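Local coordinates for esterase (Alcaligenes sp., PDB 1QLW), which probably hydrolyses carboxylic esters, as a bacterial esterase of the alpha/beta hydrolase fold, at residues D175-M180 / H205-I210; A188-L193 / F213-M218; E238-L243 / I273-A278; P247-F252 / L314-R319. All coordinates share one frame; numbering follows the deposited sequence.

Interaction 1. Residues D175-M180 / H205-I210. With SO4 (sulfate ion), chain D.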
loop_
_atom_site.group_PDB
_atom_site.type_symbol
_atom_site.label_atom_id
_atom_site.label_comp_id
_atom_site.label_asym_id
_atom_site.label_seq_id
_atom_site.Cartn_x
_atom_site.Cartn_y
_atom_site.Cartn_z
ATOM N N ASP A 175 -0.997 -10.615 8.802
ATOM C CA ASP A 175 -0.427 -11.466 7.766
ATOM C C ASP A 175 -1.371 -12.607 7.451
ATOM O O ASP A 175 -1.779 -13.345 8.351
ATOM C CB ASP A 175 0.935 -11.954 8.255
ATOM C CG ASP A 175 1.807 -12.475 7.155
ATOM O OD1 ASP A 175 1.278 -13.147 6.254
ATOM O OD2 ASP A 175 3.035 -12.215 7.213
ATOM N N TRP A 176 -1.731 -12.729 6.166
ATOM C CA TRP A 176 -2.638 -13.746 5.671
ATOM C C TRP A 176 -1.900 -14.915 5.039
ATOM O O TRP A 176 -2.582 -15.776 4.425
ATOM C CB TRP A 176 -3.580 -13.086 4.657
ATOM C CG TRP A 176 -4.587 -12.159 5.259
ATOM C CD1 TRP A 176 -4.383 -11.048 6.022
ATOM C CD2 TRP A 176 -6.008 -12.265 5.100
ATOM N NE1 TRP A 176 -5.580 -10.486 6.384
ATOM C CE2 TRP A 176 -6.590 -11.224 5.839
ATOM C CE3 TRP A 176 -6.837 -13.170 4.422
ATOM C CZ2 TRP A 176 -7.981 -11.033 5.882
ATOM C CZ3 TRP A 176 -8.217 -12.990 4.476
ATOM C CH2 TRP A 176 -8.740 -11.942 5.206
ATOM N N LEU A 177 -0.608 -15.078 5.233
ATOM C CA LEU A 177 0.153 -16.151 4.603
ATOM C C LEU A 177 -0.499 -17.518 4.774
ATOM O O LEU A 177 -0.598 -18.318 3.827
ATOM C CB LEU A 177 1.564 -16.225 5.236
ATOM C CG LEU A 177 2.519 -17.178 4.527
ATOM C CD1 LEU A 177 3.165 -16.529 3.332
ATOM C CD2 LEU A 177 3.567 -17.722 5.491
ATOM N N GLY A 178 -0.932 -17.810 6.001
ATOM C CA GLY A 178 -1.431 -19.117 6.355
ATOM C C GLY A 178 -2.762 -19.469 5.747
ATOM O O GLY A 178 -3.174 -20.634 5.802
ATOM N N SER A 179 -3.440 -18.495 5.156
ATOM C CA SER A 179 -4.719 -18.676 4.519
ATOM C C SER A 179 -4.617 -18.733 2.997
ATOM O O SER A 179 -5.641 -18.763 2.326
ATOM C CB SER A 179 -5.664 -17.558 4.984
ATOM O OG SER A 179 -5.332 -16.423 4.229
ATOM N N MET A 180 -3.429 -18.784 2.431
ATOM C CA MET A 180 -3.188 -18.890 0.996
ATOM C C MET A 180 -2.403 -20.164 0.770
ATOM O O MET A 180 -1.822 -20.745 1.714
ATOM C CB MET A 180 -2.400 -17.669 0.444
ATOM C CG MET A 180 -3.245 -16.513 -0.123
ATOM S SD MET A 180 -2.369 -14.908 -0.462
ATOM C CE MET A 180 -2.035 -14.765 1.125
ATOM N N HIS A 205 13.229 -11.018 1.629
ATOM C CA HIS A 205 13.491 -10.856 3.050
ATOM C C HIS A 205 12.685 -11.840 3.870
ATOM O O HIS A 205 11.463 -11.867 3.757
ATOM C CB HIS A 205 13.094 -9.418 3.471
ATOM C CG HIS A 205 13.425 -9.039 4.878
ATOM N ND1 HIS A 205 12.589 -8.210 5.606
ATOM C CD2 HIS A 205 14.487 -9.358 5.653
ATOM C CE1 HIS A 205 13.186 -8.070 6.791
ATOM N NE2 HIS A 205 14.332 -8.728 6.859
ATOM N N SER A 206 13.324 -12.626 4.735
ATOM C CA SER A 206 12.609 -13.367 5.773
ATOM C C SER A 206 11.523 -14.291 5.269
ATOM O O SER A 206 11.900 -15.226 4.559
ATOM C CB SER A 206 12.119 -12.345 6.805
ATOM O OG SER A 206 11.977 -12.986 8.066
ATOM N N GLN A 207 10.238 -14.106 5.565
ATOM C CA GLN A 207 9.184 -14.966 5.006
ATOM C C GLN A 207 9.269 -15.102 3.494
ATOM O O GLN A 207 8.963 -16.166 2.949
ATOM C CB GLN A 207 7.845 -14.307 5.365
ATOM C CG GLN A 207 6.605 -14.926 4.729
ATOM C CD GLN A 207 5.458 -13.984 5.028
ATOM O OE1 GLN A 207 5.285 -12.975 4.327
ATOM N NE2 GLN A 207 4.713 -14.229 6.085
ATOM N N SER A 208 9.609 -14.028 2.786
ATOM C CA SER A 208 9.702 -14.101 1.329
ATOM C C SER A 208 11.090 -14.519 0.876
ATOM O O SER A 208 11.319 -14.614 -0.338
ATOM C CB SER A 208 9.330 -12.791 0.646
ATOM O OG SER A 208 10.300 -11.809 0.982
ATOM N N GLY A 209 11.994 -14.810 1.804
ATOM C CA GLY A 209 13.339 -15.226 1.450
ATOM C C GLY A 209 13.363 -16.330 0.416
ATOM O O GLY A 209 14.144 -16.277 -0.539
ATOM N N ILE A 210 12.532 -17.349 0.615
ATOM C CA ILE A 210 12.490 -18.497 -0.286
ATOM C C ILE A 210 11.807 -18.201 -1.611
ATOM O O ILE A 210 12.013 -18.913 -2.595
ATOM C CB ILE A 210 11.779 -19.666 0.437
ATOM C CG1 ILE A 210 12.027 -21.003 -0.264
ATOM C CG2 ILE A 210 10.291 -19.428 0.607
ATOM C CD1 ILE A 210 13.475 -21.437 -0.330
HETATM S S SO4 D . 9.760 -16.225 8.553
HETATM O O1 SO4 D . 9.677 -16.914 9.900
HETATM O O2 SO4 D . 11.127 -15.576 8.491
HETATM O O3 SO4 D . 8.676 -15.198 8.501
HETATM O O4 SO4 D . 9.685 -17.223 7.457
#
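Gln207 reaches across to Asp175 from the sharp turn that follows strand 200-205, the nucleophile elbow of the alpha/beta hydrolase fold. Ser206 at its tip has the strained backbone (phi 57°, psi -116°) expected there, consistent with a nucleophilic serine; Gln207, next along the chain, would by analogy with the family lend its backbone N to the oxyanion hole. Its side chain runs out extended, CG anti to the backbone N (chi1 172°), and carries the amide to Asp175. Gln207 NE2 meets Asp175 OD2 at 2.9 Å, on the syn side of the carboxylate though somewhat out of its plane. The two flat groups stand almost perpendicular, yet the donor's bond lies close to the amide plane. The other oxygen, OD1, takes the backbone N of Leu177 at 2.9 Å, closing an Asx turn, and forms a salt bridge with Arg107. With NE2 on Asp175 and OE1 held by Gln104 and Arg107, both ends of the amide are gripped and its rotation is probably fixed; Cys72 N is a second donor to Asp175 OD2. Leu177 supplies the apolar side: its CD1 sits 3.8 Å from Gln207 CD and Leu177 CD2 3.7 Å from Gln207 NE2. On a sulfate ion, probably from the crystallisation liquor, which Arg265 also binds, O2 accepts from Ser206 OG at 2.8 Å, while O3 lies 3.4 Å from Gln207 CB.

Interaction 2. Residues A188-L193 / F213-M218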
loop_
_atom_site.group_PDB
_atom_site.type_symbol
_atom_site.label_atom_id
_atom_site.label_comp_id
_atom_site.label_asym_id
_atom_site.label_seq_id
_atom_site.Cartn_x
_atom_site.Cartn_y
_atom_site.Cartn_z
ATOM N N ALA A 188 4.341 -17.129 -8.197
ATOM C CA ALA A 188 3.998 -17.125 -9.605
ATOM C C ALA A 188 3.947 -15.708 -10.163
ATOM O O ALA A 188 4.300 -15.463 -11.312
ATOM C CB ALA A 188 2.655 -17.792 -9.824
ATOM N N ASN A 189 3.473 -14.753 -9.364
ATOM C CA ASN A 189 3.420 -13.366 -9.816
ATOM C C ASN A 189 4.808 -12.792 -10.046
ATOM O O ASN A 189 4.995 -11.995 -10.972
ATOM C CB ASN A 189 2.615 -12.526 -8.829
ATOM C CG ASN A 189 1.135 -12.862 -8.908
ATOM O OD1 ASN A 189 0.635 -13.207 -9.970
ATOM N ND2 ASN A 189 0.460 -12.734 -7.779
ATOM N N LEU A 190 5.799 -13.198 -9.241
ATOM C CA LEU A 190 7.161 -12.729 -9.479
ATOM C C LEU A 190 7.689 -13.274 -10.806
ATOM O O LEU A 190 8.466 -12.575 -11.464
ATOM C CB LEU A 190 8.086 -13.126 -8.338
ATOM C CG LEU A 190 7.822 -12.369 -7.026
ATOM C CD1 LEU A 190 8.576 -13.053 -5.891
ATOM C CD2 LEU A 190 8.224 -10.915 -7.139
ATOM N N SER A 191 7.296 -14.485 -11.206
ATOM C CA SER A 191 7.720 -14.986 -12.515
ATOM C C SER A 191 7.097 -14.138 -13.618
ATOM O O SER A 191 7.780 -13.730 -14.553
ATOM C CB SER A 191 7.310 -16.441 -12.689
ATOM O OG SER A 191 7.533 -16.864 -14.020
ATOM N N LYS A 192 5.792 -13.848 -13.506
ATOM C CA LYS A 192 5.164 -12.998 -14.519
ATOM C C LYS A 192 5.870 -11.665 -14.594
ATOM O O LYS A 192 6.080 -11.132 -15.690
ATOM C CB LYS A 192 3.686 -12.823 -14.176
ATOM C CG LYS A 192 2.873 -14.092 -14.367
ATOM C CD LYS A 192 1.413 -13.901 -13.966
ATOM C CE LYS A 192 0.613 -15.117 -14.437
ATOM N NZ LYS A 192 -0.827 -14.996 -14.107
ATOM N N LEU A 193 6.195 -11.060 -13.440
ATOM C CA LEU A 193 6.889 -9.782 -13.447
ATOM C C LEU A 193 8.268 -9.881 -14.075
ATOM O O LEU A 193 8.651 -9.044 -14.898
ATOM C CB LEU A 193 6.977 -9.238 -12.022
ATOM C CG LEU A 193 7.696 -7.895 -11.855
ATOM C CD1 LEU A 193 7.032 -6.786 -12.637
ATOM C CD2 LEU A 193 7.823 -7.519 -10.385
ATOM N N PHE A 213 13.645 -18.197 -5.118
ATOM C CA PHE A 213 14.144 -19.516 -5.471
ATOM C C PHE A 213 13.027 -20.409 -5.983
ATOM O O PHE A 213 13.221 -21.200 -6.901
ATOM C CB PHE A 213 14.833 -20.156 -4.261
ATOM C CG PHE A 213 15.950 -19.321 -3.703
ATOM C CD1 PHE A 213 17.173 -19.236 -4.355
ATOM C CD2 PHE A 213 15.780 -18.610 -2.537
ATOM C CE1 PHE A 213 18.207 -18.472 -3.833
ATOM C CE2 PHE A 213 16.799 -17.854 -1.996
ATOM C CZ PHE A 213 18.019 -17.786 -2.653
ATOM N N GLN A 214 11.837 -20.310 -5.356
ATOM C CA GLN A 214 10.678 -21.031 -5.854
ATOM C C GLN A 214 10.256 -20.484 -7.212
ATOM O O GLN A 214 9.845 -21.247 -8.097
ATOM C CB GLN A 214 9.535 -20.937 -4.835
ATOM C CG GLN A 214 9.876 -21.676 -3.559
ATOM C CD GLN A 214 8.871 -21.510 -2.452
ATOM O OE1 GLN A 214 8.105 -20.539 -2.435
ATOM N NE2 GLN A 214 8.852 -22.416 -1.490
ATOM N N THR A 215 10.333 -19.179 -7.425
ATOM C CA THR A 215 10.006 -18.593 -8.723
ATOM C C THR A 215 10.941 -19.181 -9.774
ATOM O O THR A 215 10.478 -19.623 -10.834
ATOM C CB THR A 215 10.148 -17.069 -8.669
ATOM O OG1 THR A 215 9.244 -16.543 -7.682
ATOM C CG2 THR A 215 9.841 -16.433 -10.009
ATOM N N ALA A 216 12.249 -19.191 -9.489
ATOM C CA ALA A 216 13.217 -19.662 -10.462
ATOM C C ALA A 216 13.046 -21.134 -10.791
ATOM O O ALA A 216 13.243 -21.536 -11.942
ATOM C CB ALA A 216 14.628 -19.360 -9.980
ATOM N N ALA A 217 12.682 -21.939 -9.790
ATOM C CA ALA A 217 12.429 -23.358 -10.043
ATOM C C ALA A 217 11.207 -23.526 -10.941
ATOM O O ALA A 217 11.171 -24.417 -11.806
ATOM C CB ALA A 217 12.232 -24.100 -8.738
ATOM N N MET A 218 10.178 -22.694 -10.765
ATOM C CA MET A 218 8.980 -22.768 -11.595
ATOM C C MET A 218 9.303 -22.365 -13.033
ATOM O O MET A 218 8.886 -23.017 -13.993
ATOM C CB MET A 218 7.909 -21.883 -10.983
ATOM C CG MET A 218 6.580 -21.801 -11.700
ATOM S SD MET A 218 5.545 -20.445 -11.070
ATOM C CE MET A 218 5.344 -20.997 -9.386
#
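No aromatic ring or side-chain amide has a face or an edge in this contact, where Thr215 lies against Leu190 and Ser191; the nearby ring of Phe213 is turned elsewhere and meets Phe272 edge-to-face. Two helices of the alpha/beta hydrolase fold, 185-197 and 211-218, cross here at -66°, their short axes 8.6 Å apart. Thr215 projects from helix 211-218 and meets the other helix with both branches. Its chi1 of -60° puts OG1 beside the backbone N and leaves the methyl CG2 anti to it; Thr215 CG2 presses on the helix backbone, 3.4 Å from Ser191 N and 3.7 Å from Ser191 CB. The hydroxyl OG1 lies 3.7 Å from Leu190 CB and has hydrogen-bonding partners in Val187 O, just ahead of the segment, and Tyr211 O. Leu190 crosses the threonine at about a right angle and continues toward strand 65-68. At the outer margin Met218 bends at its last torsion, bringing SD to 3.9 Å from Ala188 CA. An alanine in place of Thr215 would probably open a gap beside Ser191 and leave Val187 O without its hydroxyl partner. With no hydrogen bond joining the two segments themselves, the crossing rests on van der Waals contact, and the threonine's polar end is satisfied by main-chain carbonyls.

Interaction 3. Residues E238-L243 / I273-A278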
loop_
_atom_site.group_PDB
_atom_site.type_symbol
_atom_site.label_atom_id
_atom_site.label_comp_id
_atom_site.label_asym_id
_atom_site.label_seq_id
_atom_site.Cartn_x
_atom_site.Cartn_y
_atom_site.Cartn_z
ATOM N N GLU A 238 19.470 -30.230 -2.435
ATOM C CA GLU A 238 18.911 -30.965 -3.541
ATOM C C GLU A 238 18.203 -30.076 -4.557
ATOM O O GLU A 238 17.848 -30.541 -5.644
ATOM C CB GLU A 238 17.930 -32.019 -3.008
ATOM C CG GLU A 238 18.531 -33.093 -2.133
ATOM C CD GLU A 238 18.950 -32.679 -0.747
ATOM O OE1 GLU A 238 18.437 -31.691 -0.183
ATOM O OE2 GLU A 238 19.835 -33.377 -0.190
ATOM N N ASP A 239 17.982 -28.802 -4.261
ATOM C CA ASP A 239 17.314 -27.870 -5.146
ATOM C C ASP A 239 18.275 -27.065 -5.997
ATOM O O ASP A 239 17.809 -26.199 -6.746
ATOM C CB ASP A 239 16.511 -26.891 -4.275
ATOM C CG ASP A 239 15.324 -27.490 -3.559
ATOM O OD1 ASP A 239 14.769 -28.518 -3.997
ATOM O OD2 ASP A 239 14.885 -26.866 -2.559
ATOM N N VAL A 240 19.585 -27.339 -5.966
ATOM C CA VAL A 240 20.503 -26.441 -6.642
ATOM C C VAL A 240 20.562 -26.534 -8.140
ATOM O O VAL A 240 20.903 -25.524 -8.761
ATOM C CB VAL A 240 21.931 -26.490 -6.050
ATOM C CG1 VAL A 240 21.906 -26.070 -4.585
ATOM C CG2 VAL A 240 22.570 -27.856 -6.198
ATOM N N LYS A 241 20.332 -27.707 -8.744
ATOM C CA LYS A 241 20.532 -27.852 -10.189
ATOM C C LYS A 241 19.831 -26.817 -11.040
ATOM O O LYS A 241 20.468 -26.151 -11.869
ATOM C CB LYS A 241 20.256 -29.280 -10.663
ATOM C CG LYS A 241 20.751 -30.363 -9.719
ATOM C CD LYS A 241 19.646 -30.787 -8.755
ATOM C CE LYS A 241 18.717 -31.802 -9.406
ATOM N NZ LYS A 241 17.498 -31.173 -9.983
ATOM N N PRO A 242 18.562 -26.517 -10.785
ATOM C CA PRO A 242 17.840 -25.509 -11.544
ATOM C C PRO A 242 18.320 -24.087 -11.323
ATOM O O PRO A 242 17.946 -23.169 -12.073
ATOM C CB PRO A 242 16.384 -25.696 -11.112
ATOM C CG PRO A 242 16.316 -27.095 -10.579
ATOM C CD PRO A 242 17.654 -27.307 -9.918
ATOM N N LEU A 243 19.160 -23.831 -10.332
ATOM C CA LEU A 243 19.651 -22.518 -9.970
ATOM C C LEU A 243 21.082 -22.205 -10.350
ATOM O O LEU A 243 21.618 -21.134 -10.034
ATOM C CB LEU A 243 19.527 -22.377 -8.427
ATOM C CG LEU A 243 18.120 -22.625 -7.875
ATOM C CD1 LEU A 243 18.124 -22.559 -6.357
ATOM C CD2 LEU A 243 17.104 -21.628 -8.423
ATOM N N ILE A 273 24.293 -22.695 -0.067
ATOM C CA ILE A 273 25.293 -21.974 -0.854
ATOM C C ILE A 273 26.446 -22.882 -1.221
ATOM O O ILE A 273 26.915 -22.864 -2.366
ATOM C CB ILE A 273 25.754 -20.741 -0.076
ATOM C CG1 ILE A 273 24.631 -19.689 0.030
ATOM C CG2 ILE A 273 27.007 -20.134 -0.702
ATOM C CD1 ILE A 273 24.218 -19.068 -1.292
ATOM N N ASP A 274 26.935 -23.667 -0.273
ATOM C CA ASP A 274 28.030 -24.583 -0.577
ATOM C C ASP A 274 27.633 -25.592 -1.630
ATOM O O ASP A 274 28.426 -25.897 -2.528
ATOM C CB ASP A 274 28.472 -25.288 0.711
ATOM C CG ASP A 274 29.133 -24.346 1.692
ATOM O OD1 ASP A 274 29.513 -23.210 1.339
ATOM O OD2 ASP A 274 29.283 -24.786 2.851
ATOM N N ALA A 275 26.430 -26.153 -1.526
ATOM C CA ALA A 275 25.932 -27.082 -2.534
ATOM C C ALA A 275 25.825 -26.420 -3.900
ATOM O O ALA A 275 26.152 -27.037 -4.917
ATOM C CB ALA A 275 24.592 -27.667 -2.129
ATOM N N LEU A 276 25.372 -25.174 -3.926
ATOM C CA LEU A 276 25.237 -24.435 -5.170
ATOM C C LEU A 276 26.592 -24.252 -5.839
ATOM O O LEU A 276 26.755 -24.494 -7.042
ATOM C CB LEU A 276 24.578 -23.091 -4.876
ATOM C CG LEU A 276 24.344 -22.191 -6.088
ATOM C CD1 LEU A 276 23.394 -22.828 -7.086
ATOM C CD2 LEU A 276 23.794 -20.845 -5.614
ATOM N N ASN A 277 27.602 -23.835 -5.058
ATOM C CA ASN A 277 28.939 -23.681 -5.625
ATOM C C ASN A 277 29.513 -25.012 -6.086
ATOM O O ASN A 277 30.134 -25.082 -7.152
ATOM C CB ASN A 277 29.861 -23.000 -4.622
ATOM C CG ASN A 277 29.501 -21.534 -4.448
ATOM O OD1 ASN A 277 29.103 -20.879 -5.412
ATOM N ND2 ASN A 277 29.643 -21.043 -3.231
ATOM N N ALA A 278 29.272 -26.077 -5.312
ATOM C CA ALA A 278 29.814 -27.384 -5.699
ATOM C C ALA A 278 29.201 -27.897 -6.988
ATOM O O ALA A 278 29.863 -28.634 -7.729
ATOM C CB ALA A 278 29.607 -28.379 -4.571
#
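Val240 overlaps the backbone of helix 263-278 with its CG1 methyl: Val240 CG1 lies 3.6 Å from Leu276 N and also touches Ala275 CB at 4.0 Å. The valine holds CG1 anti to its carbonyl carbon (chi1 -61°), the position from which it reaches the helix, while CG2 approaches Ala275 O at 3.9 Å. The backbones come close, the CA atoms of Val240 and Leu276 being 5.3 Å apart, and the small Ala275 probably helps. Leu276 answers from the helix side. Its CG lies opposite the backbone N, and the isobutyl end swings toward the other segment, where CD1 meets Leu243 O at 3.8 Å and Leu243 CB at 4.1 Å. Both loop residues belong to one tight turn, since Leu243 N is hydrogen-bonded to Val240 O at 2.9 Å; the apolar side chains that flank this bond therefore face the helix together. In the alpha/beta hydrolase fold helix 263-278 makes the crossover between the parallel neighbouring strands 248-252 and 283-287, and the turn belongs to the connection leading into the first of them. The disulfide Cys234-Cys269 links the same connection to the same helix by a covalent bond a few residues earlier in both. Phe272, one turn before Leu276, touches both Val240 and Leu243, and Pro237 touches Ala275. No hydrogen bond crosses between the two segments, and the carbonyls of Ala275 and Leu243 meet only methyl groups there. On its far branch Leu276 CD2 packs against Val248 CG2 of the adjacent strand.

Interaction 4. Residues P247-F252 / L314-R319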
loop_
_atom_site.group_PDB
_atom_site.type_symbol
_atom_site.label_atom_id
_atom_site.label_comp_id
_atom_site.label_asym_id
_atom_site.label_seq_id
_atom_site.Cartn_x
_atom_site.Cartn_y
_atom_site.Cartn_z
ATOM N N PRO A 247 23.182 -16.189 -10.238
ATOM C CA PRO A 247 24.009 -15.852 -9.071
ATOM C C PRO A 247 23.111 -15.552 -7.880
ATOM O O PRO A 247 22.065 -14.910 -8.015
ATOM C CB PRO A 247 24.833 -14.666 -9.523
ATOM C CG PRO A 247 24.792 -14.684 -11.015
ATOM C CD PRO A 247 23.436 -15.267 -11.360
ATOM N N VAL A 248 23.574 -15.981 -6.704
ATOM C CA VAL A 248 22.837 -15.836 -5.463
ATOM C C VAL A 248 23.680 -15.237 -4.348
ATOM O O VAL A 248 24.803 -15.658 -4.116
ATOM C CB VAL A 248 22.334 -17.213 -4.971
ATOM C CG1 VAL A 248 21.687 -17.140 -3.599
ATOM C CG2 VAL A 248 21.413 -17.873 -5.988
ATOM N N LEU A 249 23.074 -14.255 -3.663
ATOM C CA LEU A 249 23.652 -13.656 -2.482
ATOM C C LEU A 249 22.671 -13.801 -1.323
ATOM O O LEU A 249 21.517 -13.392 -1.481
ATOM C CB LEU A 249 23.945 -12.168 -2.708
ATOM C CG LEU A 249 24.520 -11.422 -1.507
ATOM C CD1 LEU A 249 25.915 -11.914 -1.148
ATOM C CD2 LEU A 249 24.564 -9.922 -1.781
ATOM N N VAL A 250 23.109 -14.375 -0.216
ATOM C CA VAL A 250 22.287 -14.482 0.991
ATOM C C VAL A 250 22.998 -13.648 2.048
ATOM O O VAL A 250 24.197 -13.819 2.255
ATOM C CB VAL A 250 22.088 -15.941 1.425
ATOM C CG1 VAL A 250 21.382 -16.014 2.765
ATOM C CG2 VAL A 250 21.346 -16.719 0.340
ATOM N N VAL A 251 22.280 -12.755 2.732
ATOM C CA VAL A 251 22.887 -11.822 3.670
ATOM C C VAL A 251 22.342 -12.046 5.076
ATOM O O VAL A 251 21.124 -12.095 5.273
ATOM C CB VAL A 251 22.607 -10.357 3.262
ATOM C CG1 VAL A 251 23.392 -9.408 4.164
ATOM C CG2 VAL A 251 22.948 -10.107 1.804
ATOM N N PHE A 252 23.244 -12.157 6.051
ATOM C CA PHE A 252 22.880 -12.283 7.453
ATOM C C PHE A 252 23.571 -11.214 8.293
ATOM O O PHE A 252 24.722 -10.848 8.041
ATOM C CB PHE A 252 23.189 -13.662 8.055
ATOM C CG PHE A 252 22.127 -14.689 7.743
ATOM C CD1 PHE A 252 22.089 -15.393 6.557
ATOM C CD2 PHE A 252 21.158 -14.982 8.697
ATOM C CE1 PHE A 252 21.098 -16.332 6.307
ATOM C CE2 PHE A 252 20.156 -15.903 8.446
ATOM C CZ PHE A 252 20.124 -16.595 7.251
ATOM N N LEU A 314 24.860 -3.860 -3.485
ATOM C CA LEU A 314 24.936 -3.293 -4.829
ATOM C C LEU A 314 26.263 -3.601 -5.511
ATOM O O LEU A 314 26.310 -3.853 -6.714
ATOM C CB LEU A 314 24.668 -1.791 -4.807
ATOM C CG LEU A 314 23.266 -1.374 -4.367
ATOM C CD1 LEU A 314 23.180 0.138 -4.274
ATOM C CD2 LEU A 314 22.206 -1.919 -5.317
ATOM N N ASP A 315 27.343 -3.613 -4.729
ATOM C CA ASP A 315 28.652 -3.997 -5.274
ATOM C C ASP A 315 28.583 -5.425 -5.807
ATOM O O ASP A 315 29.059 -5.732 -6.904
ATOM C CB ASP A 315 29.748 -3.884 -4.222
ATOM C CG ASP A 315 31.081 -4.455 -4.662
ATOM O OD1 ASP A 315 31.798 -3.793 -5.440
ATOM O OD2 ASP A 315 31.423 -5.582 -4.242
ATOM N N TRP A 316 27.961 -6.327 -5.050
ATOM C CA TRP A 316 27.795 -7.707 -5.483
ATOM C C TRP A 316 26.923 -7.778 -6.726
ATOM O O TRP A 316 27.266 -8.484 -7.682
ATOM C CB TRP A 316 27.238 -8.562 -4.343
ATOM C CG TRP A 316 27.052 -10.001 -4.746
ATOM C CD1 TRP A 316 27.944 -11.012 -4.597
ATOM C CD2 TRP A 316 25.906 -10.577 -5.376
ATOM N NE1 TRP A 316 27.431 -12.181 -5.093
ATOM C CE2 TRP A 316 26.184 -11.945 -5.594
ATOM C CE3 TRP A 316 24.659 -10.062 -5.773
ATOM C CZ2 TRP A 316 25.265 -12.794 -6.197
ATOM C CZ3 TRP A 316 23.771 -10.924 -6.372
ATOM C CH2 TRP A 316 24.068 -12.275 -6.573
ATOM N N ILE A 317 25.815 -7.032 -6.744
ATOM C CA ILE A 317 24.943 -7.065 -7.918
ATOM C C ILE A 317 25.701 -6.605 -9.154
ATOM O O ILE A 317 25.636 -7.243 -10.202
ATOM C CB ILE A 317 23.690 -6.202 -7.716
ATOM C CG1 ILE A 317 22.790 -6.839 -6.652
ATOM C CG2 ILE A 317 22.951 -6.038 -9.038
ATOM C CD1 ILE A 317 21.602 -5.992 -6.239
ATOM N N GLY A 318 26.503 -5.548 -9.022
ATOM C CA GLY A 318 27.280 -5.044 -10.152
ATOM C C GLY A 318 28.274 -6.063 -10.674
ATOM O O GLY A 318 28.510 -6.147 -11.882
ATOM N N ARG A 319 28.875 -6.865 -9.806
ATOM C CA ARG A 319 29.835 -7.882 -10.207
ATOM C C ARG A 319 29.167 -9.114 -10.796
ATOM O O ARG A 319 29.827 -9.898 -11.481
ATOM C CB ARG A 319 30.720 -8.288 -9.024
ATOM C CG ARG A 319 31.697 -7.218 -8.575
ATOM C CD ARG A 319 32.581 -7.735 -7.443
ATOM N NE ARG A 319 31.917 -7.568 -6.157
ATOM C CZ ARG A 319 31.700 -8.492 -5.240
ATOM N NH1 ARG A 319 32.101 -9.738 -5.443
ATOM N NH2 ARG A 319 31.068 -8.180 -4.120
HETATM O O HOH W 1 27.671 -15.107 -5.615
#
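A single water is held between Trp316 and the backbone of Val248: it accepts from Trp316 NE1 at 3.0 Å, lying in the plane of the indole, and donates a longer bond of 3.3 Å to Val248 O. It bridges helix 306-319 and strand 248-252, part of the helix-on-sheet layering of the alpha/beta hydrolase fold. The indole itself lies against the strand. With CG opposite the backbone N (chi1 -180°), the tryptophan reaches out from its helix and slides past Leu249, which runs the other way. Leu249 CB rests over the six-membered ring, 3.5 Å from its centroid and 5° off the normal, a CH-pi contact, while Leu249 CD2 lies 3.9 Å from Trp316 CG. Pro247 O approaches the ring's edge, 3.6 Å from Trp316 CH2. An alanine at Trp316 would probably open a gap beneath Leu249 and deprive the water of its indole donor. Val248 points its side chain to the other side of the sheet, toward Ile273 and Leu276. One turn along the helix surface, Arg319 grips Asp315 side-on: Arg319 NE and NH2 both bind Asp315 OD2 from the same face of the carboxylate, with the NH2 bond at 2.6 Å.

Along the chain the contacts come in two interlaced pairs: the segments of interactions 1 and 2 alternate first, then those of 3 and 4. The order reflects a hydrolase core of parallel strands linked largely through helices. Interaction 1, at the probable active-site end, lies about 15 Å centre to centre from interaction 2, whose helix 211-218 directly follows the elbow. Interactions 2 and 3, centres about 18 Å apart, meet where Ala216 CB packs on Leu243 CD2 at 3.7 Å. Strand 248-252 joins the rest: Val248 meets Phe213, Ile273 and Leu276 on one side, while Leu249 faces helix 306-319 of interaction 4, so the central sheet is covered on both faces.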